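Local structure of choline binding protein A (Lactobacillus salivarius str. Ren, 5GT1) at residues G39-G44 and G59-S64; F102-A107 and L136-T141; W25-P30 and A165-G170. The protein probably binds choline-bearing cell-wall polymers through its choline-binding repeats and carries, in the part described here, a zinc-binding domain of peptidase family M23. All coordinates share one frame; numbering follows the deposited sequence.

Contact 1 of 3, residues G39-G44 and G59-S64; sequences GAQLFG and GLDFGS. With ZN (zinc ion), chain B.
The carbonyl oxygen of Gln41 is met by two consecutive residues of strand 60-63. Asp61 N donates to Gln41 O over 3.0 Å in an almost straight bond (172° at the hydrogen), and Leu60 CA brings its hydrogen to the same oxygen, Gln41 O, at 3.6 Å. This pins the loop 39-44 beside the strand that carries Asp61, the aspartate of the HxxxD zinc motif of M23 peptidases, in which His57 is the histidine. With chi1 at -69°, Asp61 CG lies beside its own backbone N and anti to the carbonyl carbon, and the carboxylate is carried up to the metal. OD1 of Asp61 binds the zinc ion at 2.1 Å, while its OD2 accepts a hydrogen bond of 2.7 Å from water 1, itself a zinc ligand; the carboxylate thus holds the metal directly and through water. The aliphatic part of Gln41 covers the root of this aspartate, Gln41 CG resting 3.7 Å from Asp61 CB, with amide and carboxylate turned 81° apart. Beyond, Gln41 OE1 accepts from Ser38 N, and NE2 donates to OD2 of Asp66, whose OD1 takes Gly63 N. Cutting Gln41 back to an alanine is likely to leave Ser38 N without its acceptor and Asp66 OD2 without the amide donor, and to uncover the flank of Asp61 CB. Leu42 O accepts from ND1 of His57, a second-shell bond that probably helps orient this zinc ligand. At the far end, Phe43 CA lies 3.2 Å from Gly59 O in a bent CA-H...O contact.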
ATOM      1  N   GLY A  39      -4.979  12.793   9.907  1.00 18.84           N
ATOM      2  CA  GLY A  39      -4.949  13.615   8.689  1.00 19.24           C
ATOM      3  C   GLY A  39      -3.731  13.307   7.822  1.00 19.24           C
ATOM      4  O   GLY A  39      -3.856  13.178   6.600  1.00 20.25           O
ATOM      5  N   ALA A  40      -2.575  13.148   8.466  1.00 19.39           N
ATOM      6  CA  ALA A  40      -1.302  12.853   7.780  1.00 19.62           C
ATOM      7  C   ALA A  40      -1.285  11.475   7.091  1.00 18.96           C
ATOM      8  O   ALA A  40      -0.689  11.317   6.012  1.00 19.50           O
ATOM      9  CB  ALA A  40      -0.123  12.999   8.735  1.00 19.56           C
ATOM     10  N   GLN A  41      -1.964  10.495   7.692  1.00 16.88           N
ATOM     11  CA  GLN A  41      -1.983   9.145   7.145  1.00 16.08           C
ATOM     12  C   GLN A  41      -2.887   8.956   5.922  1.00 15.53           C
ATOM     13  O   GLN A  41      -2.659   8.061   5.107  1.00 14.58           O
ATOM     14  CB  GLN A  41      -2.404   8.163   8.226  1.00 15.83           C
ATOM     15  CG  GLN A  41      -1.356   8.014   9.314  1.00 15.68           C
ATOM     16  CD  GLN A  41      -1.861   7.164  10.455  1.00 15.66           C
ATOM     17  OE1 GLN A  41      -3.020   7.271  10.860  1.00 15.96           O
ATOM     18  NE2 GLN A  41      -0.996   6.315  10.980  1.00 15.24           N
ATOM     19  N   LEU A  42      -3.913   9.797   5.799  1.00 15.15           N
ATOM     20  CA  LEU A  42      -4.893   9.647   4.726  1.00 15.46           C
ATOM     21  C   LEU A  42      -4.306   9.945   3.350  1.00 15.84           C
ATOM     22  O   LEU A  42      -3.309  10.661   3.237  1.00 16.34           O
ATOM     23  CB  LEU A  42      -6.083  10.577   4.972  1.00 15.81           C
ATOM     24  CG  LEU A  42      -7.018  10.220   6.136  1.00 15.95           C
ATOM     25  CD1 LEU A  42      -7.938  11.406   6.388  1.00 16.80           C
ATOM     26  CD2 LEU A  42      -7.826   8.971   5.815  1.00 15.63           C
ATOM     27  N   PHE A  43      -4.933   9.394   2.317  1.00 16.65           N
ATOM     28  CA  PHE A  43      -4.576   9.698   0.941  1.00 16.80           C
ATOM     29  C   PHE A  43      -4.997  11.130   0.572  1.00 18.16           C
ATOM     30  O   PHE A  43      -6.015  11.639   1.075  1.00 17.74           O
ATOM     31  CB  PHE A  43      -5.236   8.694  -0.015  1.00 16.67           C
ATOM     32  CG  PHE A  43      -5.063   9.054  -1.467  1.00 16.57           C
ATOM     33  CD1 PHE A  43      -3.957   8.595  -2.181  1.00 16.33           C
ATOM     34  CD2 PHE A  43      -5.989   9.893  -2.112  1.00 16.47           C
ATOM     35  CE1 PHE A  43      -3.774   8.955  -3.512  1.00 17.13           C
ATOM     36  CE2 PHE A  43      -5.803  10.253  -3.442  1.00 16.89           C
ATOM     37  CZ  PHE A  43      -4.706   9.771  -4.144  1.00 16.08           C
ATOM     38  N   GLY A  44      -4.203  11.772  -0.294  1.00 18.35           N
ATOM     39  CA  GLY A  44      -4.584  13.038  -0.909  1.00 19.06           C
ATOM     40  C   GLY A  44      -4.011  14.262  -0.232  1.00 19.63           C
ATOM     41  O   GLY A  44      -2.889  14.247   0.259  1.00 18.81           O
ATOM     42  N   GLY A  59      -0.646   7.748  -0.952  1.00 12.77           N
ATOM     43  CA  GLY A  59      -1.013   6.422  -0.472  1.00 12.37           C
ATOM     44  C   GLY A  59      -1.741   6.532   0.835  1.00 12.02           C
ATOM     45  O   GLY A  59      -2.191   7.618   1.205  1.00 12.53           O
ATOM     46  N   LEU A  60      -1.854   5.398   1.525  1.00 11.52           N
ATOM     47  CA  LEU A  60      -2.538   5.312   2.807  1.00 11.32           C
ATOM     48  C   LEU A  60      -1.584   4.663   3.806  1.00 11.45           C
ATOM     49  O   LEU A  60      -1.062   3.582   3.544  1.00 10.50           O
ATOM     50  CB  LEU A  60      -3.801   4.465   2.655  1.00 11.41           C
ATOM     51  CG  LEU A  60      -4.697   4.317   3.904  1.00 11.76           C
ATOM     52  CD1 LEU A  60      -5.203   5.674   4.383  1.00 11.97           C
ATOM     53  CD2 LEU A  60      -5.859   3.371   3.613  1.00 11.95           C
ATOM     54  N   ASP A  61      -1.357   5.334   4.931  1.00 11.29           N
ATOM     55  CA  ASP A  61      -0.460   4.816   5.962  1.00 11.87           C
ATOM     56  C   ASP A  61      -1.209   4.047   7.052  1.00 12.04           C
ATOM     57  O   ASP A  61      -2.189   4.545   7.617  1.00 12.59           O
ATOM     58  CB  ASP A  61       0.280   5.957   6.642  1.00 12.62           C
ATOM     59  CG  ASP A  61       1.282   6.640   5.730  1.00 13.85           C
ATOM     60  OD1 ASP A  61       1.601   6.107   4.648  1.00 13.44           O
ATOM     61  OD2 ASP A  61       1.769   7.712   6.140  1.00 14.98           O
ATOM     62  N   PHE A  62      -0.724   2.853   7.370  1.00 11.40           N
ATOM     63  CA  PHE A  62      -1.278   2.046   8.456  1.00 11.71           C
ATOM     64  C   PHE A  62      -0.204   1.984   9.534  1.00 11.97           C
ATOM     65  O   PHE A  62       0.783   1.272   9.359  1.00 11.66           O
ATOM     66  CB  PHE A  62      -1.559   0.626   7.937  1.00 11.32           C
ATOM     67  CG  PHE A  62      -2.648   0.554   6.883  1.00 11.23           C
ATOM     68  CD1 PHE A  62      -3.930   0.131   7.234  1.00 11.16           C
ATOM     69  CD2 PHE A  62      -2.382   0.874   5.544  1.00 11.17           C
ATOM     70  CE1 PHE A  62      -4.942   0.058   6.279  1.00 11.21           C
ATOM     71  CE2 PHE A  62      -3.390   0.786   4.577  1.00 11.24           C
ATOM     72  CZ  PHE A  62      -4.668   0.376   4.954  1.00 11.24           C
ATOM     73  N   GLY A  63      -0.370   2.754  10.613  1.00 12.54           N
ATOM     74  CA  GLY A  63       0.629   2.786  11.691  1.00 12.62           C
ATOM     75  C   GLY A  63       0.562   1.568  12.583  1.00 12.87           C
ATOM     76  O   GLY A  63      -0.494   0.940  12.715  1.00 12.44           O
ATOM     77  N   SER A  64       1.686   1.215  13.203  1.00 13.47           N
ATOM     78  CA  SER A  64       1.692   0.077  14.132  1.00 14.94           C
ATOM     79  C   SER A  64       0.790   0.341  15.346  1.00 15.08           C
ATOM     80  O   SER A  64       0.310  -0.584  15.965  1.00 15.13           O
ATOM     81  CB  SER A  64       3.116  -0.251  14.585  1.00 16.08           C
ATOM     82  OG  SER A  64       3.700   0.862  15.252  1.00 18.72           O
TER
HETATM   83 ZN    ZN B 601       2.761   7.336   3.337  1.00 18.46          ZN
HETATM   84  O   HOH W   1       3.820   8.939   4.965  1.00 38.61           O
HETATM   85  O   HOH W   2       4.300   8.543   2.152  1.00 20.57           O
HETATM   86  O   HOH W   3       4.605   6.663   4.196  1.00 21.80           O

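Contact 2 of 3, residues F102-A107 and L136-T141; sequences FVYQEA and LHLGIT. With ZN (zinc ion), chain B.
Gln105 lies flat along the imidazole of His137. Gln105 CB is 4.1 Å from His137 O. The first torsion, chi1 70°, sets CG between the backbone N and the carbonyl carbon, and Gln105 CG comes within 3.4 Å of His137 O. Gln105 CD follows, 3.3 Å from His137 CD2, with the amide plane 23° from that of the ring. Gln105 OE1 lies 3.6 Å from the same His137 CD2. Gln105 NE2 sits over one ring face, displaced toward the rim, and donates to Glu106 OE2 at 2.9 Å, in the plane of the amide, which fixes the flip of the group. Glu106 OE2 also accepts from water 3, a zinc ligand, at 2.6 Å, while His137 ND1 binds the metal at 2.1 Å.

Beneath, the strands pair antiparallel through backbone bonds of Val103 with Gly139 and Gln105 with His137. On the opposite sheet face Leu138 CD1 lies over the Tyr104 ring, 4.0 Å from its centroid, and Phe102 packs alongside Ile140. His137 is the second histidine of an HxH pattern begun by His135 and, with His57 and Asp61, forms the zinc site characteristic of the M23 peptidase sheet.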
ATOM      1  N   PHE A 102      -0.333  -2.456  -6.980  1.00 13.93           N
ATOM      2  CA  PHE A 102      -0.307  -2.227  -5.535  1.00 13.53           C
ATOM      3  C   PHE A 102       1.141  -2.115  -5.082  1.00 13.20           C
ATOM      4  O   PHE A 102       1.964  -2.965  -5.424  1.00 13.52           O
ATOM      5  CB  PHE A 102      -0.981  -3.410  -4.817  1.00 13.81           C
ATOM      6  CG  PHE A 102      -2.403  -3.668  -5.263  1.00 13.98           C
ATOM      7  CD1 PHE A 102      -3.476  -3.127  -4.559  1.00 13.92           C
ATOM      8  CD2 PHE A 102      -2.672  -4.489  -6.375  1.00 13.83           C
ATOM      9  CE1 PHE A 102      -4.788  -3.367  -4.972  1.00 14.20           C
ATOM     10  CE2 PHE A 102      -3.966  -4.730  -6.790  1.00 13.56           C
ATOM     11  CZ  PHE A 102      -5.027  -4.175  -6.092  1.00 14.14           C
ATOM     12  N   VAL A 103       1.457  -1.073  -4.322  1.00 12.21           N
ATOM     13  CA  VAL A 103       2.802  -0.921  -3.756  1.00 11.70           C
ATOM     14  C   VAL A 103       2.733  -1.019  -2.229  1.00 11.16           C
ATOM     15  O   VAL A 103       2.033  -0.235  -1.585  1.00 10.96           O
ATOM     16  CB  VAL A 103       3.446   0.415  -4.190  1.00 11.51           C
ATOM     17  CG1 VAL A 103       4.891   0.509  -3.690  1.00 11.04           C
ATOM     18  CG2 VAL A 103       3.379   0.549  -5.710  1.00 11.97           C
ATOM     19  N   TYR A 104       3.432  -1.995  -1.652  1.00 10.90           N
ATOM     20  CA  TYR A 104       3.531  -2.110  -0.198  1.00 11.23           C
ATOM     21  C   TYR A 104       4.924  -1.634   0.178  1.00 11.92           C
ATOM     22  O   TYR A 104       5.920  -2.259  -0.195  1.00 12.37           O
ATOM     23  CB  TYR A 104       3.351  -3.569   0.272  1.00 11.01           C
ATOM     24  CG  TYR A 104       2.043  -4.201  -0.142  1.00 10.90           C
ATOM     25  CD1 TYR A 104       0.982  -4.316   0.769  1.00 10.69           C
ATOM     26  CD2 TYR A 104       1.856  -4.686  -1.442  1.00 10.64           C
ATOM     27  CE1 TYR A 104      -0.233  -4.895   0.388  1.00 10.28           C
ATOM     28  CE2 TYR A 104       0.645  -5.253  -1.827  1.00 10.63           C
ATOM     29  CZ  TYR A 104      -0.393  -5.344  -0.903  1.00 10.43           C
ATOM     30  OH  TYR A 104      -1.592  -5.922  -1.287  1.00 10.80           O
ATOM     31  N   GLN A 105       5.015  -0.536   0.912  1.00 12.51           N
ATOM     32  CA  GLN A 105       6.330   0.051   1.170  1.00 13.13           C
ATOM     33  C   GLN A 105       6.466   0.473   2.635  1.00 13.80           C
ATOM     34  O   GLN A 105       5.472   0.494   3.379  1.00 13.42           O
ATOM     35  CB  GLN A 105       6.552   1.250   0.238  1.00 13.26           C
ATOM     36  CG  GLN A 105       5.675   2.446   0.588  1.00 13.27           C
ATOM     37  CD  GLN A 105       5.756   3.559  -0.428  1.00 13.86           C
ATOM     38  OE1 GLN A 105       5.525   3.340  -1.616  1.00 14.28           O
ATOM     39  NE2 GLN A 105       6.069   4.778   0.042  1.00 14.05           N
ATOM     40  N   GLU A 106       7.707   0.783   3.029  1.00 13.93           N
ATOM     41  CA  GLU A 106       8.069   1.321   4.348  1.00 14.59           C
ATOM     42  C   GLU A 106       7.859   0.430   5.576  1.00 13.97           C
ATOM     43  O   GLU A 106       8.371   0.732   6.663  1.00 14.34           O
ATOM     44  CB  GLU A 106       7.455   2.705   4.543  1.00 16.43           C
ATOM     45  CG  GLU A 106       8.000   3.702   3.524  1.00 17.81           C
ATOM     46  CD  GLU A 106       7.337   5.036   3.663  1.00 20.33           C
ATOM     47  OE1 GLU A 106       7.699   5.778   4.620  1.00 22.46           O
ATOM     48  OE2 GLU A 106       6.449   5.331   2.837  1.00 20.55           O
ATOM     49  N   ALA A 107       7.143  -0.675   5.401  1.00 13.40           N
ATOM     50  CA  ALA A 107       6.837  -1.585   6.508  1.00 13.46           C
ATOM     51  C   ALA A 107       8.013  -2.486   6.899  1.00 14.07           C
ATOM     52  O   ALA A 107       8.015  -3.059   7.983  1.00 13.90           O
ATOM     53  CB  ALA A 107       5.649  -2.467   6.137  1.00 12.86           C
ATOM     54  N   LEU A 136       3.100   0.788   7.561  1.00 12.79           N
ATOM     55  CA  LEU A 136       3.006   0.370   6.186  1.00 11.54           C
ATOM     56  C   LEU A 136       2.406   1.539   5.425  1.00 11.23           C
ATOM     57  O   LEU A 136       1.439   2.146   5.884  1.00 11.18           O
ATOM     58  CB  LEU A 136       2.063  -0.838   6.073  1.00 11.21           C
ATOM     59  CG  LEU A 136       1.518  -1.166   4.670  1.00 11.21           C
ATOM     60  CD1 LEU A 136       2.609  -1.794   3.810  1.00 11.16           C
ATOM     61  CD2 LEU A 136       0.308  -2.094   4.762  1.00 11.01           C
ATOM     62  N   HIS A 137       2.983   1.854   4.269  1.00 10.57           N
ATOM     63  CA  HIS A 137       2.340   2.727   3.291  1.00 10.47           C
ATOM     64  C   HIS A 137       1.895   1.878   2.120  1.00 10.77           C
ATOM     65  O   HIS A 137       2.702   1.151   1.503  1.00 10.99           O
ATOM     66  CB  HIS A 137       3.314   3.839   2.868  1.00 10.54           C
ATOM     67  CG  HIS A 137       2.866   4.667   1.681  1.00 10.77           C
ATOM     68  ND1 HIS A 137       2.611   5.994   1.776  1.00 10.99           N
ATOM     69  CD2 HIS A 137       2.687   4.325   0.334  1.00 11.21           C
ATOM     70  CE1 HIS A 137       2.266   6.471   0.556  1.00 11.62           C
ATOM     71  NE2 HIS A 137       2.320   5.454  -0.328  1.00 11.59           N
ATOM     72  N   LEU A 138       0.601   1.958   1.812  1.00 10.42           N
ATOM     73  CA  LEU A 138       0.016   1.247   0.677  1.00 10.80           C
ATOM     74  C   LEU A 138      -0.335   2.249  -0.421  1.00 10.82           C
ATOM     75  O   LEU A 138      -1.000   3.241  -0.153  1.00 10.25           O
ATOM     76  CB  LEU A 138      -1.242   0.487   1.108  1.00 11.22           C
ATOM     77  CG  LEU A 138      -2.043  -0.215  -0.000  1.00 11.81           C
ATOM     78  CD1 LEU A 138      -1.267  -1.361  -0.661  1.00 12.17           C
ATOM     79  CD2 LEU A 138      -3.364  -0.725   0.575  1.00 12.61           C
ATOM     80  N   GLY A 139       0.146   1.996  -1.632  1.00 10.66           N
ATOM     81  CA  GLY A 139      -0.186   2.837  -2.786  1.00 11.19           C
ATOM     82  C   GLY A 139      -0.868   1.993  -3.843  1.00 11.36           C
ATOM     83  O   GLY A 139      -0.521   0.821  -4.036  1.00 11.30           O
ATOM     84  N   ILE A 140      -1.847   2.585  -4.522  1.00 12.06           N
ATOM     85  CA  ILE A 140      -2.556   1.903  -5.598  1.00 12.95           C
ATOM     86  C   ILE A 140      -2.634   2.814  -6.824  1.00 13.32           C
ATOM     87  O   ILE A 140      -2.997   3.988  -6.699  1.00 12.80           O
ATOM     88  CB  ILE A 140      -3.980   1.449  -5.170  1.00 13.17           C
ATOM     89  CG1 ILE A 140      -3.904   0.537  -3.929  1.00 13.40           C
ATOM     90  CG2 ILE A 140      -4.650   0.693  -6.324  1.00 13.51           C
ATOM     91  CD1 ILE A 140      -5.262   0.117  -3.382  1.00 14.28           C
ATOM     92  N   THR A 141      -2.306   2.265  -7.999  1.00 14.29           N
ATOM     93  CA  THR A 141      -2.339   3.029  -9.251  1.00 15.65           C
ATOM     94  C   THR A 141      -2.783   2.123 -10.378  1.00 16.89           C
ATOM     95  O   THR A 141      -2.519   0.917 -10.349  1.00 16.38           O
ATOM     96  CB  THR A 141      -0.955   3.680  -9.571  1.00 16.10           C
ATOM     97  OG1 THR A 141      -1.025   4.420 -10.806  1.00 17.02           O
ATOM     98  CG2 THR A 141       0.156   2.628  -9.701  1.00 15.95           C
TER
HETATM   99 ZN    ZN B 601       2.761   7.336   3.337  1.00 18.46          ZN
HETATM  100  O   HOH W   3       4.605   6.663   4.196  1.00 21.80           O
HETATM  101  O   HOH W   2       4.300   8.543   2.152  1.00 20.57           O
HETATM  102  O   HOH W   1       3.820   8.939   4.965  1.00 38.61           O

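Contact 3 of 3, residues W25-P30 and A165-G170; sequences WGWPFP and ALIKNG
CH-pi contacts carry much of the meeting between Trp25, Trp27 and helix 165-170. Gly170 CA stands over the five-membered ring of Trp25, 3.6 Å from its centroid and 23° off the ring normal. The approach depends on glycine, because a CB on Gly170 would run into Trp25 CG. Trp27 offers the face of its six-membered ring to Ile167 CG2, which is 3.5 Å from that centroid and only 7° off the normal, almost directly above its centre.

Apolar packing fills in around these two contacts. Ile167 serves both indoles: Ile167 CG1 reaches Trp25 CE3 at 3.8 Å, CG2 is the methyl over Trp27, and CD1, at the end of the first branch, reaches the six-membered ring of Trp27 as well. Ile167 CG2 also lies 3.6 Å from Gly26 O. A chi1 of -68° in Ile167, with CG1 anti to the carbonyl carbon and CG2 anti to the backbone N, places CG1 by Trp25 and CG2 over Trp27. Farther along the first indole, Trp25 CH2 touches Leu166 CD2 at 4.0 Å. Trp27 CZ2 comes near the backbone of Lys168, 4.1 Å from its N.

The polar groups here are satisfied within the helix or by residues outside the two segments. Leu166 O, which lies over a face of Trp25, accepts the helical bond from Gly170 N at 2.8 Å. The indole N-H of Trp25 is taken by Asp23, and the ammonium of Lys168 pairs with Glu34 in a salt bridge.

Leu166 and Ile167 also touch Ile140 and Leu138, on the sheet face turned away from the zinc-binding His137. The tryptophan segment near the start of this fragment and helix 163-173 are thus packed together in a hydrophobic layer, a helix-on-sheet covering at the back of the M23 domain's antiparallel sheet.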
ATOM      1  N   TRP A  25     -11.328  -8.312  -1.914  1.00 17.39           N
ATOM      2  CA  TRP A  25     -10.522  -7.264  -1.330  1.00 16.02           C
ATOM      3  C   TRP A  25     -10.457  -7.500   0.146  1.00 14.50           C
ATOM      4  O   TRP A  25     -11.312  -8.203   0.699  1.00 13.36           O
ATOM      5  CB  TRP A  25     -11.194  -5.939  -1.580  1.00 16.46           C
ATOM      6  CG  TRP A  25     -11.105  -5.442  -2.996  1.00 16.77           C
ATOM      7  CD1 TRP A  25     -11.918  -5.784  -4.083  1.00 17.51           C
ATOM      8  CD2 TRP A  25     -10.153  -4.460  -3.518  1.00 16.89           C
ATOM      9  NE1 TRP A  25     -11.540  -5.089  -5.216  1.00 17.66           N
ATOM     10  CE2 TRP A  25     -10.484  -4.276  -4.941  1.00 17.50           C
ATOM     11  CE3 TRP A  25      -9.086  -3.741  -2.966  1.00 16.68           C
ATOM     12  CZ2 TRP A  25      -9.757  -3.410  -5.758  1.00 17.75           C
ATOM     13  CZ3 TRP A  25      -8.377  -2.869  -3.791  1.00 17.10           C
ATOM     14  CH2 TRP A  25      -8.708  -2.701  -5.152  1.00 16.92           C
ATOM     15  N   GLY A  26      -9.462  -6.905   0.809  1.00 13.47           N
ATOM     16  CA  GLY A  26      -9.311  -7.045   2.261  1.00 12.84           C
ATOM     17  C   GLY A  26      -8.389  -5.956   2.787  1.00 12.87           C
ATOM     18  O   GLY A  26      -7.665  -5.321   2.019  1.00 12.16           O
ATOM     19  N   TRP A  27      -8.432  -5.718   4.092  1.00 12.39           N
ATOM     20  CA  TRP A  27      -7.487  -4.790   4.731  1.00 12.48           C
ATOM     21  C   TRP A  27      -6.159  -5.479   5.014  1.00 12.47           C
ATOM     22  O   TRP A  27      -6.104  -6.711   5.144  1.00 12.74           O
ATOM     23  CB  TRP A  27      -8.095  -4.244   6.023  1.00 12.32           C
ATOM     24  CG  TRP A  27      -9.329  -3.443   5.748  1.00 12.68           C
ATOM     25  CD1 TRP A  27     -10.660  -3.832   5.905  1.00 13.12           C
ATOM     26  CD2 TRP A  27      -9.379  -2.096   5.200  1.00 13.01           C
ATOM     27  NE1 TRP A  27     -11.514  -2.814   5.525  1.00 13.14           N
ATOM     28  CE2 TRP A  27     -10.807  -1.750   5.079  1.00 13.51           C
ATOM     29  CE3 TRP A  27      -8.417  -1.166   4.803  1.00 13.17           C
ATOM     30  CZ2 TRP A  27     -11.224  -0.518   4.582  1.00 13.46           C
ATOM     31  CZ3 TRP A  27      -8.855   0.070   4.299  1.00 13.51           C
ATOM     32  CH2 TRP A  27     -10.227   0.383   4.200  1.00 13.52           C
ATOM     33  N   PRO A  28      -5.072  -4.705   5.110  1.00 12.58           N
ATOM     34  CA  PRO A  28      -3.764  -5.342   5.341  1.00 13.00           C
ATOM     35  C   PRO A  28      -3.573  -5.899   6.761  1.00 13.64           C
ATOM     36  O   PRO A  28      -2.744  -6.791   6.962  1.00 12.66           O
ATOM     37  CB  PRO A  28      -2.760  -4.223   5.041  1.00 12.67           C
ATOM     38  CG  PRO A  28      -3.513  -2.966   5.256  1.00 12.96           C
ATOM     39  CD  PRO A  28      -4.952  -3.258   4.880  1.00 12.41           C
ATOM     40  N   PHE A  29      -4.336  -5.387   7.728  1.00 14.72           N
ATOM     41  CA  PHE A  29      -4.286  -5.887   9.108  1.00 16.70           C
ATOM     42  C   PHE A  29      -5.736  -6.190   9.491  1.00 19.73           C
ATOM     43  O   PHE A  29      -6.437  -5.336  10.012  1.00 18.40           O
ATOM     44  CB  PHE A  29      -3.607  -4.869  10.043  1.00 15.63           C
ATOM     45  CG  PHE A  29      -2.230  -4.465   9.580  1.00 15.74           C
ATOM     46  CD1 PHE A  29      -1.112  -5.266   9.867  1.00 15.38           C
ATOM     47  CD2 PHE A  29      -2.049  -3.316   8.811  1.00 15.37           C
ATOM     48  CE1 PHE A  29       0.153  -4.906   9.406  1.00 15.51           C
ATOM     49  CE2 PHE A  29      -0.787  -2.955   8.354  1.00 15.43           C
ATOM     50  CZ  PHE A  29       0.311  -3.757   8.650  1.00 15.72           C
ATOM     51  N   PRO A  30      -6.202  -7.409   9.165  1.00 24.67           N
ATOM     52  CA  PRO A  30      -7.654  -7.651   9.132  1.00 27.71           C
ATOM     53  C   PRO A  30      -8.373  -7.667  10.492  1.00 30.43           C
ATOM     54  O   PRO A  30      -9.610  -7.562  10.529  1.00 32.41           O
ATOM     55  CB  PRO A  30      -7.758  -9.000   8.396  1.00 28.26           C
ATOM     56  CG  PRO A  30      -6.544  -9.007   7.522  1.00 26.04           C
ATOM     57  CD  PRO A  30      -5.488  -8.504   8.489  1.00 24.51           C
ATOM     58  N   ALA A 165     -10.837   4.294  -0.042  1.00 15.45           N
ATOM     59  CA  ALA A 165     -12.050   4.238  -0.846  1.00 16.24           C
ATOM     60  C   ALA A 165     -12.104   2.973  -1.684  1.00 16.19           C
ATOM     61  O   ALA A 165     -13.140   2.323  -1.760  1.00 16.79           O
ATOM     62  CB  ALA A 165     -12.164   5.482  -1.728  1.00 16.12           C
ATOM     63  N   LEU A 166     -10.987   2.613  -2.311  1.00 16.85           N
ATOM     64  CA  LEU A 166     -10.919   1.405  -3.129  1.00 17.48           C
ATOM     65  C   LEU A 166     -11.174   0.099  -2.368  1.00 16.52           C
ATOM     66  O   LEU A 166     -11.939  -0.743  -2.826  1.00 15.90           O
ATOM     67  CB  LEU A 166      -9.566   1.304  -3.832  1.00 19.84           C
ATOM     68  CG  LEU A 166      -9.558   1.381  -5.359  1.00 23.42           C
ATOM     69  CD1 LEU A 166     -10.054   2.729  -5.831  1.00 25.74           C
ATOM     70  CD2 LEU A 166      -8.151   1.154  -5.877  1.00 23.15           C
ATOM     71  N   ILE A 167     -10.497  -0.084  -1.235  1.00 15.22           N
ATOM     72  CA  ILE A 167     -10.643  -1.316  -0.452  1.00 15.27           C
ATOM     73  C   ILE A 167     -12.049  -1.382   0.146  1.00 15.51           C
ATOM     74  O   ILE A 167     -12.713  -2.421   0.100  1.00 15.50           O
ATOM     75  CB  ILE A 167      -9.570  -1.414   0.663  1.00 14.39           C
ATOM     76  CG1 ILE A 167      -8.177  -1.610   0.041  1.00 14.32           C
ATOM     77  CG2 ILE A 167      -9.892  -2.565   1.609  1.00 14.73           C
ATOM     78  CD1 ILE A 167      -7.042  -1.167   0.949  1.00 13.67           C
ATOM     79  N   LYS A 168     -12.493  -0.262   0.692  1.00 16.04           N
ATOM     80  CA  LYS A 168     -13.833  -0.163   1.257  1.00 18.04           C
ATOM     81  C   LYS A 168     -14.894  -0.545   0.202  1.00 18.10           C
ATOM     82  O   LYS A 168     -15.744  -1.407   0.448  1.00 16.66           O
ATOM     83  CB  LYS A 168     -14.044   1.267   1.710  1.00 19.24           C
ATOM     84  CG  LYS A 168     -14.913   1.459   2.913  1.00 22.20           C
ATOM     85  CD  LYS A 168     -14.842   2.923   3.352  1.00 23.30           C
ATOM     86  CE  LYS A 168     -16.058   3.290   4.174  1.00 24.29           C
ATOM     87  NZ  LYS A 168     -16.317   2.227   5.177  1.00 25.21           N
ATOM     88  N   ASN A 169     -14.829   0.091  -0.970  1.00 18.26           N
ATOM     89  CA  ASN A 169     -15.775  -0.205  -2.044  1.00 19.51           C
ATOM     90  C   ASN A 169     -15.650  -1.642  -2.552  1.00 19.07           C
ATOM     91  O   ASN A 169     -16.662  -2.304  -2.848  1.00 18.82           O
ATOM     92  CB  ASN A 169     -15.649   0.806  -3.193  1.00 21.88           C
ATOM     93  CG  ASN A 169     -16.865   0.783  -4.124  1.00 24.28           C
ATOM     94  OD1 ASN A 169     -17.991   1.115  -3.714  1.00 27.39           O
ATOM     95  ND2 ASN A 169     -16.656   0.354  -5.360  1.00 24.04           N
ATOM     96  N   GLY A 170     -14.412  -2.127  -2.652  1.00 18.23           N
ATOM     97  CA  GLY A 170     -14.154  -3.501  -3.083  1.00 17.74           C
ATOM     98  C   GLY A 170     -14.767  -4.534  -2.149  1.00 18.37           C
ATOM     99  O   GLY A 170     -15.411  -5.492  -2.596  1.00 18.50           O
TER

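From the N terminus of this fragment, segment 25-30 comes first and waits for its partner almost until the end of the chain, where helix 163-173 closes contact 3. Within that long loop the other two contacts follow in series: contact 1 closes a short loop between 39-44 and 59-64, and only later does contact 2 join 102-107 to 136-141. Strands 56-63 and 135-141 are sheet neighbours, so contacts 1 and 2 touch through backbone pairing and share the zinc ion, Asp61 coming from one and His137 from the other. Contact 3 meets both from the other side: Pro28 packs on Phe62 and Leu136, and Trp25 on Phe102, tying both ends of this fragment to the sheet.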